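Local coordinates for protein 3-ketosteroid-delta4-5alpha-dehydrogenase (Rhodococcus jostii, PDB 4AT2) that catalyses the FAD-dependent delta4-(5alpha) dehydrogenation of 3-ketosteroids, a step in bacterial steroid catabolism, at residues D39-V44 / R251-V256; S57-R62 / A502-A507; G64-V69 / G216-Y221; L70-G75 / D222-T227. All coordinates share one frame; numbering follows the deposited sequence. Where two conformers were deposited one is given.

Interaction 1. Residues D39-V44 / R251-V256; sequences DYEADV and RARRGV
Asp43 places CG anti to its carbonyl carbon (chi1 -70°) and Arg253 does likewise (chi1 -56°) before running out extended to NE, bringing Arg253 NH1 to 3.0 Å from Asp43 OD1. OD1 lies close to the guanidinium plane of Arg253, but NH1 reaches it from well above the carboxylate plane. Arg254 lies alongside the same acid: Asp43 OD2 sits over one face of its guanidinium, 3.6 Å from NH2, and the two planes are stacked, 18° apart, so no N-H points at OD2 and the pair is held by charge alone. A water links Asp43 OD1 to Arg254 NH2, while Asp43 OD2 accepts from the backbone N of Asp66 and Arg254 NH1 donates to Ala507 O. The backbones pair in parallel, with Arg251 N 2.9 Å from Tyr40 O, until the register slips at a beta bulge. There Asp43 O takes two donors, Arg254 N at 2.8 Å and Gly255 N at 3.1 Å. Both chains turn a corner at the bulge, passing from the mixed sheet into the parallel sheet of the FAD-binding fold. With an alanine in place of Asp43, Arg253 would probably be freer to swing away, while Arg254 would keep its bond to Ala507 O but lose the charge over its face. Further along, Glu41 OE1 receives Arg251 NE at 3.1 Å and forms a long ion pair with Arg253 NH2.

Interaction 2. Residues S57-R62 / A502-A507; sequences SIEAAR and AGISAA
One face of the Glu59 carboxylate is covered by Ile504, whose CG1 stands 3.9 Å from Glu59 CD and whose CD1 spreads toward OE2. The charge is answered elsewhere on the same partner helix, in a salt bridge from Glu59 OE2 to Arg500 NE. Another flat group, the Arg62 guanidinium, carries Ile58 CG2 over the centre of one face, but this packing stays within helix 51-62, on a part of it turned from helix 490-507. A bend at chi2 (-75°) folds Glu59 so that its chain runs side by side with Ile504, and Glu59 CB lies 3.7 Å from Ile504 CG1. Deeper in, the axes of segments 57-62 and 502-507 approach to 7.1 Å at a crossing angle of -37°, a closeness consistent with Gly503, whose CA faces Ala60 N and Glu59 CB with no side chain between. Ala60 CB rests 3.6 Å from Gly503 O, a carbonyl already bonded within its helix to Ala507 N. One turn on, Ala507 CB packs against Ala60 CA at 3.9 Å. The contact joins helix 51-62, which follows the first strand (45-47) of the dinucleotide-binding fold, to the C-terminal helix 490-507, and Ala60 also rests on Val67 of the parallel sheet. The joint thus relies on small residues and van der Waals contact at its buried centre, with the ionic partner of Glu59 set at its margin.

Interaction 3. Residues G64-V69 / G216-Y221; sequences GADVLV and GVRAEY
Val217, just ahead of strand 218-220, fills a hollow on the helix-facing side: its CG1 fits between two valines, 3.7 Å from Val69 CG2 and 4.1 Å from Val67 CG1. Helix 51-62 closes over this group, Ser57 reaching both Val67 and Val217. On the other face Leu68 provides the bump, its CD1 lodging between Arg218 CB at 3.9 Å and Glu220 CG, also at 3.9 Å. Arg218 then arches back over the leucine. A bend at chi3 (52°) lays the guanidinium across Leu68, with Leu68 CB above the centre of its plane, and carries NH1 to 3.1 Å from Asp66 OD1. That salt bridge is nearly flat, the carboxylate and guanidinium planes being 16° apart, and OD1 is met on its syn side. Arg218 NH1 also donates to Glu41 O, which ties the edge strand to the neighbouring sheet. A leucine in place of Arg218 would probably leave both Asp66 OD1 and Glu41 O without this donor and uncover part of Leu68. Between the faces the backbones pair in parallel, Val69 N donating to Arg218 O at 2.8 Å and Glu220 N to Val69 O at 2.9 Å. Each segment leaves its preceding helix through a glycine of a Schellman motif, Gly64 or Gly216, and enters a parallel strand: the helix-to-strand connection of a Rossmann-type nucleotide-binding sheet, here at edge strand 218-220.

Interaction 4. Residues L70-G75 / D222-T227; sequences LERTSG and DMRVQT. With FAD (flavin-adenine dinucleotide), chain D.
Met223 N donates to Glu71 O at 2.8 Å and Asp222 N to Thr73 O at 3.1 Å. These bonds pin the loop after strand 67-70 against the start of strand 223-230. Glu71 spends its carboxylate on the cofactor: OE1 accepts from FAD O3B at 2.7 Å and OE2 from FAD O2B at 2.7 Å. Tyr49 N gives OE1 a further donor, while Thr73 N and OG1 reach OE2 from opposite faces of its plane, OG1 at 2.8 Å. The acid is thereby fixed in rotation as it grips the ribose. An acidic residue at the end of the second parallel strand, holding the adenosine ribose diol, is characteristic of Rossmann-type FAD-binding folds. The adenine is read by backbone atoms of the other segment, Val225 N donating to FAD N1A at 2.9 Å and FAD N6A to Val225 O at 3.2 Å. Arg72 extends past the base, FAD N7A lying near the edge of its guanidinium and Arg224 CD over one face, while NH1 forms a salt bridge with Asp289. A water donates to both Arg72 O and Asp222 OD1, and Asp222 OD2 takes Tyr244 N. Below the polar layer Leu70 turns CD2 to Met223 CE at 3.8 Å and CD1 toward Val225 CG2.

How the interactions relate
Interactions 1 and 3 lie closest, their centres about 9 Å apart, and are stitched by Asp43 N to Asp66 O at 2.8 Å. Interaction 2 packs against one face of the parallel sheet: Ala60 CB touches Val67 CG2 of interaction 3 at 3.6 Å, and the C-terminal helix holds Arg254 of interaction 1. Strand 67-70 leads from interaction 3 into interaction 4, where Glu220 O lies 2.9 Å from Glu71 N. Of the four, interaction 4 alone binds FAD, at its adenosine end, far from the flavin ring. The side chain of Val69 lies about 8 Å from FAD, Tyr40 of interaction 1 about 12 Å and Gly503 of interaction 2 about 13 Å.

Interaction 1. Residues D39-V44 / R251-V256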
# COMPACT_ATOMS: atom_id res chain seq x y z
N ASP A 39 -6.76 -14.70 37.44
CA ASP A 39 -7.96 -15.53 37.35
C ASP A 39 -7.67 -16.90 36.77
O ASP A 39 -8.31 -17.89 37.14
CB ASP A 39 -9.04 -14.82 36.53
CG ASP A 39 -9.48 -13.53 37.17
OD1 ASP A 39 -10.41 -13.58 37.99
OD2 ASP A 39 -8.87 -12.49 36.89
N TYR A 40 -6.72 -16.94 35.84
CA TYR A 40 -6.30 -18.17 35.19
C TYR A 40 -4.79 -18.10 35.03
O TYR A 40 -4.21 -17.01 34.99
CB TYR A 40 -6.95 -18.33 33.81
CG TYR A 40 -8.47 -18.32 33.79
CD1 TYR A 40 -9.17 -17.13 33.66
CD2 TYR A 40 -9.20 -19.51 33.89
CE1 TYR A 40 -10.55 -17.11 33.64
CE2 TYR A 40 -10.59 -19.50 33.87
CZ TYR A 40 -11.26 -18.29 33.74
OH TYR A 40 -12.64 -18.25 33.70
N GLU A 41 -4.16 -19.27 34.93
CA GLU A 41 -2.71 -19.36 34.68
C GLU A 41 -2.42 -20.54 33.76
O GLU A 41 -3.08 -21.58 33.85
CB GLU A 41 -1.92 -19.53 35.98
CG GLU A 41 -2.10 -18.43 37.01
CD GLU A 41 -1.35 -18.73 38.31
OE1 GLU A 41 -0.11 -18.92 38.27
OE2 GLU A 41 -2.01 -18.77 39.38
N ALA A 42 -1.43 -20.38 32.89
CA ALA A 42 -0.94 -21.44 32.01
C ALA A 42 0.51 -21.17 31.66
O ALA A 42 1.03 -20.10 31.96
CB ALA A 42 -1.78 -21.52 30.74
N ASP A 43 1.17 -22.13 31.03
CA ASP A 43 2.52 -21.90 30.53
C ASP A 43 2.43 -21.11 29.23
O ASP A 43 3.11 -20.10 29.06
CB ASP A 43 3.23 -23.22 30.24
CG ASP A 43 3.57 -23.98 31.50
OD1 ASP A 43 3.82 -23.34 32.54
OD2 ASP A 43 3.57 -25.22 31.43
N VAL A 44 1.59 -21.59 28.32
CA VAL A 44 1.38 -20.96 27.02
C VAL A 44 -0.07 -20.54 26.92
O VAL A 44 -0.98 -21.37 27.05
CB VAL A 44 1.80 -21.89 25.86
CG1 VAL A 44 1.44 -21.27 24.51
CG2 VAL A 44 3.29 -22.18 25.93
N ARG A 251 -2.38 -15.42 33.42
CA ARG A 251 -0.93 -15.46 33.49
C ARG A 251 -0.35 -16.44 32.47
O ARG A 251 -0.89 -17.53 32.29
CB ARG A 251 -0.46 -15.86 34.89
CG ARG A 251 1.01 -15.56 35.10
CD ARG A 251 1.36 -15.46 36.57
NE ARG A 251 1.73 -16.76 37.13
CZ ARG A 251 2.95 -17.30 37.03
NH1 ARG A 251 3.91 -16.67 36.36
NH2 ARG A 251 3.20 -18.48 37.59
N ALA A 252 0.72 -16.01 31.80
CA ALA A 252 1.43 -16.85 30.82
C ALA A 252 2.87 -17.01 31.28
O ALA A 252 3.68 -16.09 31.11
CB ALA A 252 1.38 -16.20 29.43
N ARG A 253 3.19 -18.16 31.87
CA ARG A 253 4.54 -18.37 32.42
C ARG A 253 5.64 -18.36 31.36
O ARG A 253 6.75 -17.89 31.62
CB ARG A 253 4.62 -19.67 33.23
CG ARG A 253 3.61 -19.79 34.37
CD ARG A 253 3.75 -21.13 35.07
NE ARG A 253 2.62 -21.41 35.95
CZ ARG A 253 1.59 -22.21 35.65
NH1 ARG A 253 1.53 -22.85 34.48
NH2 ARG A 253 0.63 -22.39 36.54
N ARG A 254 5.34 -18.88 30.17
CA ARG A 254 6.35 -19.03 29.12
C ARG A 254 6.09 -18.16 27.89
O ARG A 254 7.02 -17.67 27.27
CB ARG A 254 6.47 -20.50 28.69
CG ARG A 254 6.78 -21.46 29.83
CD ARG A 254 7.05 -22.86 29.30
NE ARG A 254 7.02 -23.86 30.37
CZ ARG A 254 7.06 -25.18 30.16
NH1 ARG A 254 7.16 -25.66 28.93
NH2 ARG A 254 7.03 -26.02 31.20
N GLY A 255 4.82 -17.96 27.54
CA GLY A 255 4.54 -17.12 26.38
C GLY A 255 3.08 -16.92 26.07
O GLY A 255 2.23 -17.76 26.41
N VAL A 256 2.80 -15.79 25.43
CA VAL A 256 1.49 -15.46 24.89
C VAL A 256 1.60 -15.60 23.37
O VAL A 256 2.54 -15.08 22.76
CB VAL A 256 1.09 -14.01 25.22
CG1 VAL A 256 -0.15 -13.58 24.44
CG2 VAL A 256 0.85 -13.85 26.72
O HOH W 1 -1.95 -24.08 35.64
O HOH W 2 5.93 -24.57 33.61

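Interaction 2. Residues S57-R62 / A502-A507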
# COMPACT_ATOMS: atom_id res chain seq x y z
N SER A 57 -1.37 -24.49 19.83
CA SER A 57 -1.73 -25.26 21.02
C SER A 57 -1.24 -26.70 20.95
O SER A 57 -0.76 -27.24 21.94
CB SER A 57 -3.24 -25.20 21.30
OG SER A 57 -3.97 -26.11 20.50
N ILE A 58 -1.33 -27.30 19.75
CA ILE A 58 -0.88 -28.68 19.56
C ILE A 58 0.62 -28.80 19.83
O ILE A 58 1.05 -29.67 20.60
CB ILE A 58 -1.23 -29.22 18.16
CG1 ILE A 58 -2.75 -29.40 18.06
CG2 ILE A 58 -0.50 -30.53 17.86
CD1 ILE A 58 -3.25 -29.55 16.63
N GLU A 59 1.40 -27.91 19.23
CA GLU A 59 2.85 -27.98 19.41
C GLU A 59 3.24 -27.68 20.85
O GLU A 59 4.10 -28.36 21.41
CB GLU A 59 3.59 -27.05 18.44
CG GLU A 59 3.53 -27.49 16.98
CD GLU A 59 4.43 -28.68 16.65
OE1 GLU A 59 4.92 -29.37 17.57
OE2 GLU A 59 4.66 -28.94 15.45
N ALA A 60 2.59 -26.69 21.46
CA ALA A 60 2.95 -26.32 22.83
C ALA A 60 2.64 -27.48 23.79
O ALA A 60 3.44 -27.78 24.69
CB ALA A 60 2.24 -25.04 23.26
N ALA A 61 1.50 -28.13 23.59
CA ALA A 61 1.10 -29.25 24.43
C ALA A 61 2.01 -30.47 24.23
O ALA A 61 2.38 -31.15 25.19
CB ALA A 61 -0.36 -29.62 24.18
N ARG A 62 2.37 -30.74 22.98
CA ARG A 62 3.31 -31.83 22.68
C ARG A 62 4.68 -31.59 23.32
O ARG A 62 5.37 -32.53 23.69
CB ARG A 62 3.46 -32.06 21.18
CG ARG A 62 2.28 -32.80 20.58
CD ARG A 62 2.41 -32.96 19.08
NE ARG A 62 1.29 -33.71 18.52
CZ ARG A 62 1.04 -33.84 17.22
NH1 ARG A 62 1.82 -33.26 16.32
NH2 ARG A 62 -0.00 -34.55 16.82
N ALA A 502 4.90 -20.88 16.48
CA ALA A 502 4.62 -20.05 17.66
C ALA A 502 4.47 -20.93 18.89
O ALA A 502 4.93 -20.56 19.98
CB ALA A 502 3.35 -19.23 17.46
N GLY A 503 3.81 -22.08 18.75
CA GLY A 503 3.61 -22.99 19.89
C GLY A 503 4.93 -23.58 20.37
O GLY A 503 5.18 -23.69 21.57
N ILE A 504 5.78 -23.97 19.42
CA ILE A 504 7.11 -24.48 19.75
C ILE A 504 7.93 -23.42 20.53
O ILE A 504 8.52 -23.73 21.58
CB ILE A 504 7.86 -24.91 18.47
CG1 ILE A 504 7.16 -26.10 17.81
CG2 ILE A 504 9.33 -25.22 18.77
CD1 ILE A 504 7.65 -26.38 16.39
N SER A 505 7.95 -22.19 20.01
CA SER A 505 8.75 -21.12 20.60
C SER A 505 8.20 -20.71 21.96
O SER A 505 8.97 -20.49 22.90
CB SER A 505 8.80 -19.91 19.67
OG SER A 505 9.40 -20.25 18.44
N ALA A 506 6.88 -20.61 22.05
CA ALA A 506 6.23 -20.21 23.30
C ALA A 506 6.46 -21.21 24.44
O ALA A 506 6.55 -20.80 25.60
CB ALA A 506 4.74 -19.99 23.09
N ALA A 507 6.52 -22.50 24.10
CA ALA A 507 6.67 -23.57 25.10
C ALA A 507 8.09 -23.69 25.67
O ALA A 507 8.28 -24.31 26.71
CB ALA A 507 6.22 -24.91 24.53

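Interaction 3. Residues G64-V69 / G216-Y221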
# COMPACT_ATOMS: atom_id res chain seq x y z
N GLY A 64 5.09 -30.38 26.14
CA GLY A 64 4.92 -30.56 27.58
C GLY A 64 4.38 -29.36 28.35
O GLY A 64 4.25 -29.42 29.58
N ALA A 65 4.05 -28.28 27.64
CA ALA A 65 3.53 -27.06 28.27
C ALA A 65 2.06 -27.19 28.65
O ALA A 65 1.30 -27.90 28.00
CB ALA A 65 3.72 -25.86 27.36
N ASP A 66 1.67 -26.49 29.71
CA ASP A 66 0.28 -26.33 30.10
C ASP A 66 -0.30 -25.23 29.21
O ASP A 66 0.16 -24.09 29.26
CB ASP A 66 0.22 -25.97 31.60
CG ASP A 66 -1.16 -25.49 32.07
OD1 ASP A 66 -2.20 -25.90 31.53
OD2 ASP A 66 -1.18 -24.70 33.04
N VAL A 67 -1.27 -25.59 28.36
CA VAL A 67 -1.78 -24.66 27.34
C VAL A 67 -3.22 -24.24 27.61
O VAL A 67 -4.10 -25.08 27.85
CB VAL A 67 -1.73 -25.29 25.93
CG1 VAL A 67 -2.16 -24.29 24.86
CG2 VAL A 67 -0.33 -25.79 25.61
N LEU A 68 -3.46 -22.93 27.55
CA LEU A 68 -4.81 -22.38 27.66
C LEU A 68 -5.13 -21.49 26.47
O LEU A 68 -4.43 -20.51 26.22
CB LEU A 68 -4.97 -21.60 28.98
CG LEU A 68 -6.27 -20.83 29.22
CD1 LEU A 68 -7.47 -21.77 29.22
CD2 LEU A 68 -6.19 -20.04 30.53
N VAL A 69 -6.19 -21.84 25.74
CA VAL A 69 -6.66 -21.04 24.62
C VAL A 69 -7.77 -20.13 25.11
O VAL A 69 -8.67 -20.57 25.81
CB VAL A 69 -7.19 -21.93 23.47
CG1 VAL A 69 -7.63 -21.09 22.27
CG2 VAL A 69 -6.11 -22.90 23.02
N GLY A 216 -4.78 -32.47 26.07
CA GLY A 216 -5.10 -31.74 27.30
C GLY A 216 -5.09 -30.23 27.18
O GLY A 216 -5.05 -29.53 28.20
N VAL A 217 -5.13 -29.70 25.95
CA VAL A 217 -5.26 -28.25 25.77
C VAL A 217 -6.57 -27.78 26.41
O VAL A 217 -7.61 -28.41 26.22
CB VAL A 217 -5.22 -27.86 24.28
CG1 VAL A 217 -5.58 -26.39 24.10
CG2 VAL A 217 -3.84 -28.13 23.70
N ARG A 218 -6.49 -26.71 27.19
CA ARG A 218 -7.64 -26.12 27.88
C ARG A 218 -8.17 -24.95 27.05
O ARG A 218 -7.39 -24.28 26.36
CB ARG A 218 -7.20 -25.62 29.26
CG ARG A 218 -6.50 -26.67 30.12
CD ARG A 218 -5.53 -26.02 31.11
NE ARG A 218 -6.21 -24.98 31.86
CZ ARG A 218 -5.61 -23.99 32.53
NH1 ARG A 218 -4.29 -23.87 32.55
NH2 ARG A 218 -6.37 -23.11 33.16
N ALA A 219 -9.48 -24.70 27.12
CA ALA A 219 -10.09 -23.56 26.42
C ALA A 219 -11.07 -22.80 27.32
O ALA A 219 -11.84 -23.41 28.06
CB ALA A 219 -10.77 -24.01 25.13
N GLU A 220 -11.01 -21.47 27.24
CA GLU A 220 -11.99 -20.61 27.90
C GLU A 220 -12.65 -19.73 26.85
O GLU A 220 -11.96 -19.15 26.00
CB GLU A 220 -11.33 -19.74 28.99
CG GLU A 220 -11.02 -20.47 30.29
CD GLU A 220 -12.26 -20.90 31.06
OE1 GLU A 220 -13.30 -20.21 30.98
OE2 GLU A 220 -12.20 -21.93 31.75
N TYR A 221 -13.97 -19.63 26.92
CA TYR A 221 -14.76 -18.91 25.90
C TYR A 221 -15.30 -17.59 26.44
O TYR A 221 -15.14 -17.29 27.62
CB TYR A 221 -15.88 -19.83 25.37
CG TYR A 221 -15.31 -21.00 24.59
CD1 TYR A 221 -14.86 -20.82 23.28
CD2 TYR A 221 -15.18 -22.26 25.18
CE1 TYR A 221 -14.31 -21.88 22.57
CE2 TYR A 221 -14.63 -23.32 24.47
CZ TYR A 221 -14.19 -23.12 23.17
OH TYR A 221 -13.65 -24.16 22.44
O HOH W 3 -2.42 -28.22 28.11

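Interaction 4. Residues L70-G75 / D222-T227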
# COMPACT_ATOMS: atom_id res chain seq x y z
N LEU A 70 -7.70 -18.85 24.73
CA LEU A 70 -8.73 -17.87 25.09
C LEU A 70 -9.48 -17.47 23.82
O LEU A 70 -8.88 -16.93 22.88
CB LEU A 70 -8.07 -16.65 25.72
CG LEU A 70 -7.09 -16.88 26.86
CD1 LEU A 70 -6.48 -15.54 27.23
CD2 LEU A 70 -7.79 -17.48 28.08
N GLU A 71 -10.78 -17.75 23.78
CA GLU A 71 -11.55 -17.51 22.56
C GLU A 71 -12.68 -16.53 22.85
O GLU A 71 -13.42 -16.70 23.82
CB GLU A 71 -12.11 -18.84 22.02
CG GLU A 71 -13.20 -18.72 20.97
CD GLU A 71 -12.81 -17.88 19.77
OE1 GLU A 71 -11.63 -17.94 19.33
OE2 GLU A 71 -13.69 -17.14 19.25
N ARG A 72 -12.79 -15.51 22.00
CA ARG A 72 -13.75 -14.42 22.21
C ARG A 72 -15.21 -14.84 22.05
O ARG A 72 -16.09 -14.37 22.78
CB ARG A 72 -13.42 -13.28 21.24
CG ARG A 72 -14.40 -12.13 21.20
CD ARG A 72 -13.84 -11.07 20.28
NE ARG A 72 -14.72 -9.90 20.20
CZ ARG A 72 -14.40 -8.79 19.53
NH1 ARG A 72 -13.23 -8.69 18.91
NH2 ARG A 72 -15.26 -7.78 19.50
N THR A 73 -15.48 -15.72 21.08
CA THR A 73 -16.85 -16.19 20.86
C THR A 73 -17.14 -17.39 21.75
O THR A 73 -16.36 -17.72 22.63
CB THR A 73 -17.11 -16.55 19.38
OG1 THR A 73 -16.42 -17.77 19.07
CG2 THR A 73 -16.64 -15.44 18.43
N SER A 74 -18.28 -18.04 21.52
CA SER A 74 -18.68 -19.17 22.36
C SER A 74 -18.11 -20.52 21.90
O SER A 74 -18.30 -21.53 22.57
CB SER A 74 -20.21 -19.25 22.43
OG SER A 74 -20.73 -19.46 21.14
N GLY A 75 -17.39 -20.52 20.78
CA GLY A 75 -16.83 -21.76 20.26
C GLY A 75 -15.62 -21.58 19.36
O GLY A 75 -15.27 -20.45 18.98
N ASP A 222 -15.91 -16.79 25.57
CA ASP A 222 -16.29 -15.41 25.87
C ASP A 222 -15.12 -14.58 26.40
O ASP A 222 -15.31 -13.64 27.16
CB ASP A 222 -17.47 -15.35 26.87
CG ASP A 222 -18.20 -14.02 26.82
OD1 ASP A 222 -18.41 -13.50 25.71
OD2 ASP A 222 -18.56 -13.48 27.89
N MET A 223 -13.90 -14.95 25.98
CA MET A 223 -12.69 -14.27 26.40
C MET A 223 -12.29 -13.24 25.38
O MET A 223 -11.67 -13.59 24.38
CB MET A 223 -11.54 -15.27 26.50
CG MET A 223 -11.43 -15.98 27.82
SD MET A 223 -10.66 -14.95 29.09
CE MET A 223 -10.52 -16.19 30.36
N ARG A 224 -12.66 -11.99 25.62
CA ARG A 224 -12.23 -10.92 24.73
C ARG A 224 -10.92 -10.33 25.25
O ARG A 224 -10.92 -9.50 26.14
CB ARG A 224 -13.29 -9.84 24.59
CG ARG A 224 -12.94 -8.83 23.49
CD ARG A 224 -13.99 -7.75 23.36
NE ARG A 224 -14.04 -6.89 24.54
CZ ARG A 224 -14.94 -5.93 24.74
NH1 ARG A 224 -15.89 -5.70 23.83
NH2 ARG A 224 -14.90 -5.20 25.85
N VAL A 225 -9.80 -10.76 24.68
CA VAL A 225 -8.51 -10.26 25.14
C VAL A 225 -8.40 -8.78 24.78
O VAL A 225 -8.78 -8.39 23.69
CB VAL A 225 -7.34 -11.08 24.53
CG1 VAL A 225 -5.99 -10.53 24.98
CG2 VAL A 225 -7.46 -12.54 24.92
N GLN A 226 -7.89 -7.98 25.72
CA GLN A 226 -7.88 -6.53 25.60
C GLN A 226 -6.49 -5.91 25.59
O GLN A 226 -6.24 -4.97 24.82
CB GLN A 226 -8.66 -5.89 26.76
CG GLN A 226 -10.16 -6.13 26.72
CD GLN A 226 -10.81 -5.81 28.05
OE1 GLN A 226 -11.93 -5.29 28.11
NE2 GLN A 226 -10.11 -6.10 29.13
N THR A 227 -5.60 -6.38 26.46
CA THR A 227 -4.28 -5.76 26.65
C THR A 227 -3.25 -6.79 27.12
O THR A 227 -3.62 -7.78 27.76
CB THR A 227 -4.30 -4.62 27.72
OG1 THR A 227 -4.07 -5.17 29.02
CG2 THR A 227 -5.63 -3.87 27.74
PA FAD D . -9.43 -17.14 12.66
O1A FAD D . -9.48 -18.50 12.08
O2A FAD D . -10.52 -16.20 12.38
O5B FAD D . -9.28 -17.29 14.25
C5B FAD D . -9.15 -16.14 15.09
C4B FAD D . -9.93 -16.39 16.39
O4B FAD D . -9.61 -15.27 17.24
C3B FAD D . -11.44 -16.33 16.12
O3B FAD D . -12.07 -17.51 16.66
C2B FAD D . -11.89 -15.05 16.83
O2B FAD D . -13.23 -15.20 17.36
C1B FAD D . -10.85 -14.92 17.94
N9A FAD D . -10.68 -13.54 18.45
C8A FAD D . -10.78 -12.38 17.80
N7A FAD D . -10.54 -11.39 18.65
C5A FAD D . -10.26 -11.94 19.86
C6A FAD D . -9.95 -11.43 21.07
N6A FAD D . -9.86 -10.11 21.22
N1A FAD D . -9.73 -12.22 22.14
C2A FAD D . -9.81 -13.60 22.01
N3A FAD D . -10.14 -14.11 20.76
C4A FAD D . -10.36 -13.27 19.72
N1 FAD D . -7.85 -18.71 3.32
C2 FAD D . -7.17 -19.83 2.86
O2 FAD D . -5.95 -19.89 3.03
N3 FAD D . -7.86 -20.86 2.22
C4 FAD D . -9.23 -20.76 2.00
O4 FAD D . -9.80 -21.69 1.42
C4X FAD D . -9.92 -19.63 2.46
N5 FAD D . -11.25 -19.49 2.25
C5X FAD D . -11.84 -18.30 2.49
C6 FAD D . -13.14 -18.06 2.04
C7 FAD D . -13.77 -16.84 2.29
C7M FAD D . -15.08 -16.65 1.82
C8 FAD D . -13.08 -15.83 3.00
C8M FAD D . -13.65 -14.58 3.30
C9 FAD D . -11.78 -16.08 3.46
C9A FAD D . -11.15 -17.31 3.18
N10 FAD D . -9.88 -17.55 3.59
C10 FAD D . -9.23 -18.61 3.12
C1' FAD D . -9.20 -16.71 4.62
C2' FAD D . -9.11 -17.49 5.94
O2' FAD D . -10.43 -17.93 6.24
C3' FAD D . -8.59 -16.59 7.08
O3' FAD D . -7.61 -15.65 6.61
C4' FAD D . -7.98 -17.47 8.19
O4' FAD D . -8.98 -18.40 8.62
C5' FAD D . -7.53 -16.61 9.37
O5' FAD D . -6.89 -17.46 10.34
P FAD D . -6.61 -16.92 11.83
O1P FAD D . -5.76 -15.72 11.78
O2P FAD D . -6.20 -18.10 12.66
O3P FAD D . -8.07 -16.33 12.25
O HOH W 4 -16.44 -11.87 24.14
O HOH W 5 -19.03 -15.05 23.49